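Long-range contact in N-(5'-phosphoribosyl)anthranilate isomerase (PDB 4WUI), which probably catalyses the isomerisation of N-(5-phospho-beta-D-ribosyl)anthranilate to 1-(2-carboxyphenylamino)-1-deoxy-D-ribulose 5-phosphate, a step of tryptophan biosynthesis: residues 21-32 / 51-62. Numbering follows the deposited sequence.
Sequences QAAHVDAIGFVH and TVDCTIDTVLVV
Strands 27-32 and 57-62 pair in parallel, A27 beside D57 through V31 beside V61, their axes 4.7 Å apart at closest and 28° askew. They are the second and third strands of a TIM barrel, joined by helix 42-50 in a beta-alpha-beta crossover. Six backbone hydrogen bonds zip them together, from D57 N to D26 O (2.9 Å) as far as H32 N to V61 O (2.8 Å). A27, V31, V59 and V61 lie on one face of the sheet. On the other, F30 and L60 meet helix 42-50, and H32 NE2 bonds a citrate, probably from the crystallisation liquor, while ND1 bonds L40 O.

Ahead of the strands, the Q21 side chain bridges to the turn 53-56. In the conformer described, one of two deposited, it bends at chi2 (-93°) and both ends of its amide bond D53. Q21 OE1 receives D53 N on a lone pair (2.9 Å). Q21 NE2 reaches D53 OD1 (3.0 Å) from above the carboxylate plane. The two flat groups stand 83° apart. I56 CD1 packs against this amide, 3.5 Å from Q21 CD, and also touches V25 CG2. The I56 CG2 branch, swung away from the backbone N, lies 3.8 Å from I28 CG1. V52 CG2 sits at the edge of the F30 ring. Three donors converge on D53 OD1: Q21 NE2, T55 N in an Asx turn, and T55 OG1, which takes the syn lone pair at 2.8 Å.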
loop_
_atom_site.group_PDB
_atom_site.type_symbol
_atom_site.label_atom_id
_atom_site.label_comp_id
_atom_site.label_asym_id
_atom_site.label_seq_id
_atom_site.Cartn_x
_atom_site.Cartn_y
_atom_site.Cartn_z
ATOM N N GLN A 21 5.623 13.793 -0.549
ATOM C CA GLN A 21 5.147 14.921 0.263
ATOM C C GLN A 21 4.633 16.032 -0.651
ATOM O O GLN A 21 3.633 16.675 -0.346
ATOM C CB GLN A 21 6.247 15.483 1.192
ATOM C CG GLN A 21 6.795 14.519 2.297
ATOM C CD GLN A 21 6.139 14.568 3.712
ATOM O OE1 GLN A 21 6.755 14.082 4.664
ATOM N NE2 GLN A 21 4.906 15.063 3.843
ATOM N N ALA A 22 5.330 16.298 -1.755
ATOM C CA ALA A 22 4.919 17.361 -2.663
ATOM C C ALA A 22 3.573 17.053 -3.322
ATOM O O ALA A 22 2.822 17.968 -3.644
ATOM C CB ALA A 22 5.986 17.613 -3.714
ATOM N N ALA A 23 3.291 15.779 -3.546
ATOM C CA ALA A 23 2.028 15.332 -4.143
ATOM C C ALA A 23 0.943 15.124 -3.077
ATOM O O ALA A 23 -0.178 14.775 -3.410
ATOM C CB ALA A 23 2.245 14.047 -4.886
ATOM N N HIS A 24 1.260 15.322 -1.806
ATOM C CA HIS A 24 0.292 15.185 -0.718
ATOM C C HIS A 24 -0.354 13.810 -0.697
ATOM O O HIS A 24 -1.575 13.701 -0.549
ATOM C CB HIS A 24 -0.729 16.324 -0.754
ATOM C CG HIS A 24 -0.075 17.653 -0.584
ATOM N ND1 HIS A 24 0.400 18.409 -1.632
ATOM C CD2 HIS A 24 0.330 18.291 0.538
ATOM C CE1 HIS A 24 0.967 19.513 -1.169
ATOM N NE2 HIS A 24 0.944 19.459 0.151
ATOM N N VAL A 25 0.459 12.771 -0.820
ATOM C CA VAL A 25 -0.057 11.419 -0.634
ATOM C C VAL A 25 -0.512 11.228 0.808
ATOM O O VAL A 25 -0.172 11.977 1.715
ATOM C CB VAL A 25 0.957 10.332 -1.030
ATOM C CG1 VAL A 25 1.439 10.495 -2.483
ATOM C CG2 VAL A 25 2.110 10.256 -0.028
ATOM N N ASP A 26 -1.261 10.153 1.026
ATOM C CA ASP A 26 -1.753 9.826 2.352
ATOM C C ASP A 26 -0.899 8.866 3.136
ATOM O O ASP A 26 -0.955 8.860 4.378
ATOM C CB ASP A 26 -3.175 9.299 2.252
ATOM C CG ASP A 26 -4.063 10.300 1.583
ATOM O OD1 ASP A 26 -4.197 11.413 2.086
ATOM O OD2 ASP A 26 -4.590 9.991 0.505
ATOM N N ALA A 27 -0.105 8.042 2.443
ATOM C CA ALA A 27 0.721 7.030 3.116
ATOM C C ALA A 27 1.942 6.730 2.286
ATOM O O ALA A 27 1.909 6.799 1.043
ATOM C CB ALA A 27 -0.054 5.737 3.373
ATOM N N ILE A 28 3.001 6.347 2.990
ATOM C CA ILE A 28 4.248 5.868 2.396
ATOM C C ILE A 28 4.583 4.539 3.039
ATOM O O ILE A 28 4.601 4.429 4.282
ATOM C CB ILE A 28 5.425 6.855 2.630
ATOM C CG1 ILE A 28 5.232 8.116 1.808
ATOM C CG2 ILE A 28 6.756 6.172 2.325
ATOM C CD1 ILE A 28 6.194 9.280 2.180
ATOM N N GLY A 29 4.846 3.524 2.215
ATOM C CA GLY A 29 5.316 2.239 2.685
ATOM C C GLY A 29 6.817 2.055 2.573
ATOM O O GLY A 29 7.422 2.404 1.578
ATOM N N PHE A 30 7.377 1.467 3.620
ATOM C CA PHE A 30 8.786 1.071 3.709
ATOM C C PHE A 30 8.804 -0.442 3.840
ATOM O O PHE A 30 8.259 -0.993 4.811
ATOM C CB PHE A 30 9.448 1.733 4.918
ATOM C CG PHE A 30 9.443 3.238 4.855
ATOM C CD1 PHE A 30 10.061 3.916 3.800
ATOM C CD2 PHE A 30 8.836 4.000 5.841
ATOM C CE1 PHE A 30 10.046 5.308 3.749
ATOM C CE2 PHE A 30 8.832 5.400 5.757
ATOM C CZ PHE A 30 9.438 6.032 4.720
ATOM N N VAL A 31 9.388 -1.103 2.854
ATOM C CA VAL A 31 9.369 -2.548 2.775
ATOM C C VAL A 31 10.552 -3.157 3.509
ATOM O O VAL A 31 11.698 -2.770 3.292
ATOM C CB VAL A 31 9.358 -2.989 1.305
ATOM C CG1 VAL A 31 9.591 -4.495 1.145
ATOM C CG2 VAL A 31 8.078 -2.556 0.638
ATOM N N HIS A 32 10.257 -4.124 4.378
ATOM C CA HIS A 32 11.242 -4.935 5.032
ATOM C C HIS A 32 10.909 -6.364 4.666
ATOM O O HIS A 32 9.958 -6.938 5.188
ATOM C CB HIS A 32 11.198 -4.747 6.541
ATOM C CG HIS A 32 12.230 -5.533 7.261
ATOM N ND1 HIS A 32 13.569 -5.189 7.304
ATOM C CD2 HIS A 32 12.106 -6.658 7.988
ATOM C CE1 HIS A 32 14.228 -6.085 8.012
ATOM N NE2 HIS A 32 13.365 -6.988 8.436
ATOM N N THR A 51 11.834 11.170 8.867
ATOM C CA THR A 51 11.809 12.346 7.988
ATOM C C THR A 51 10.409 12.675 7.468
ATOM O O THR A 51 10.233 13.729 6.896
ATOM C CB THR A 51 12.732 12.195 6.766
ATOM O OG1 THR A 51 12.201 11.258 5.826
ATOM C CG2 THR A 51 14.153 11.777 7.172
ATOM N N VAL A 52 9.440 11.784 7.629
ATOM C CA VAL A 52 8.095 11.969 7.075
ATOM C C VAL A 52 7.264 12.802 8.071
ATOM O O VAL A 52 7.284 12.526 9.274
ATOM C CB VAL A 52 7.441 10.590 6.831
ATOM C CG1 VAL A 52 6.025 10.765 6.299
ATOM C CG2 VAL A 52 8.265 9.767 5.881
ATOM N N ASP A 53 6.531 13.797 7.590
ATOM C CA ASP A 53 5.734 14.610 8.537
ATOM C C ASP A 53 4.403 13.949 8.903
ATOM O O ASP A 53 4.085 12.857 8.425
ATOM C CB ASP A 53 5.562 16.060 8.081
ATOM C CG ASP A 53 4.554 16.241 6.967
ATOM O OD1 ASP A 53 3.778 15.309 6.636
ATOM O OD2 ASP A 53 4.521 17.375 6.434
ATOM N N CYS A 54 3.612 14.607 9.760
ATOM C CA CYS A 54 2.440 13.969 10.345
ATOM C C CYS A 54 1.262 13.968 9.385
ATOM O O CYS A 54 0.179 13.502 9.754
ATOM C CB CYS A 54 2.021 14.643 11.655
ATOM S SG CYS A 54 1.270 16.304 11.396
ATOM N N THR A 55 1.448 14.483 8.164
ATOM C CA THR A 55 0.363 14.427 7.166
ATOM C C THR A 55 0.355 13.147 6.351
ATOM O O THR A 55 -0.502 12.970 5.457
ATOM C CB THR A 55 0.374 15.633 6.218
ATOM O OG1 THR A 55 1.408 15.483 5.240
ATOM C CG2 THR A 55 0.525 16.927 6.984
ATOM N N ILE A 56 1.311 12.264 6.645
ATOM C CA ILE A 56 1.448 10.999 5.937
ATOM C C ILE A 56 1.524 9.860 6.941
ATOM O O ILE A 56 2.319 9.924 7.876
ATOM C CB ILE A 56 2.703 10.994 5.027
ATOM C CG1 ILE A 56 2.560 12.044 3.924
ATOM C CG2 ILE A 56 2.961 9.614 4.429
ATOM C CD1 ILE A 56 3.719 12.104 2.938
ATOM N N ASP A 57 0.709 8.823 6.751
ATOM C CA ASP A 57 0.855 7.609 7.517
ATOM C C ASP A 57 2.065 6.824 7.008
ATOM O O ASP A 57 2.141 6.498 5.827
ATOM C CB ASP A 57 -0.415 6.739 7.347
ATOM C CG ASP A 57 -1.650 7.292 8.015
ATOM O OD1 ASP A 57 -1.517 7.960 9.045
ATOM O OD2 ASP A 57 -2.768 7.003 7.530
ATOM N N THR A 58 2.989 6.511 7.899
ATOM C CA THR A 58 4.100 5.648 7.550
ATOM C C THR A 58 3.723 4.194 7.832
ATOM O O THR A 58 3.112 3.877 8.851
ATOM C CB THR A 58 5.352 6.059 8.326
ATOM O OG1 THR A 58 5.078 5.992 9.725
ATOM C CG2 THR A 58 5.842 7.438 7.924
ATOM N N VAL A 59 4.110 3.312 6.915
ATOM C CA VAL A 59 3.688 1.932 6.944
ATOM C C VAL A 59 4.902 1.033 6.805
ATOM O O VAL A 59 5.640 1.124 5.823
ATOM C CB VAL A 59 2.686 1.638 5.797
ATOM C CG1 VAL A 59 2.154 0.217 5.919
ATOM C CG2 VAL A 59 1.553 2.659 5.766
ATOM N N LEU A 60 5.106 0.150 7.778
ATOM C CA LEU A 60 6.100 -0.915 7.681
ATOM C C LEU A 60 5.438 -2.087 6.991
ATOM O O LEU A 60 4.421 -2.598 7.467
ATOM C CB LEU A 60 6.594 -1.331 9.064
ATOM C CG LEU A 60 7.515 -2.536 9.084
ATOM C CD1 LEU A 60 8.835 -2.216 8.363
ATOM C CD2 LEU A 60 7.802 -2.986 10.487
ATOM N N VAL A 61 6.018 -2.518 5.867
ATOM C CA VAL A 61 5.453 -3.596 5.068
ATOM C C VAL A 61 6.342 -4.824 5.180
ATOM O O VAL A 61 7.514 -4.768 4.806
ATOM C CB VAL A 61 5.315 -3.156 3.588
ATOM C CG1 VAL A 61 4.737 -4.251 2.759
ATOM C CG2 VAL A 61 4.503 -1.879 3.468
ATOM N N VAL A 62 5.812 -5.917 5.734
ATOM C CA VAL A 62 6.560 -7.146 5.923
ATOM C C VAL A 62 5.892 -8.313 5.209
ATOM O O VAL A 62 4.701 -8.285 4.884
ATOM C CB VAL A 62 6.742 -7.480 7.428
ATOM C CG1 VAL A 62 7.645 -6.461 8.088
ATOM C CG2 VAL A 62 5.385 -7.535 8.141
HETATM O O HOH W 1 2.777 16.238 2.281
HETATM O O HOH W 2 9.381 14.777 4.774
HETATM O O HOH W 3 0.608 14.543 2.616
HETATM O O HOH W 4 -2.308 10.931 5.716
#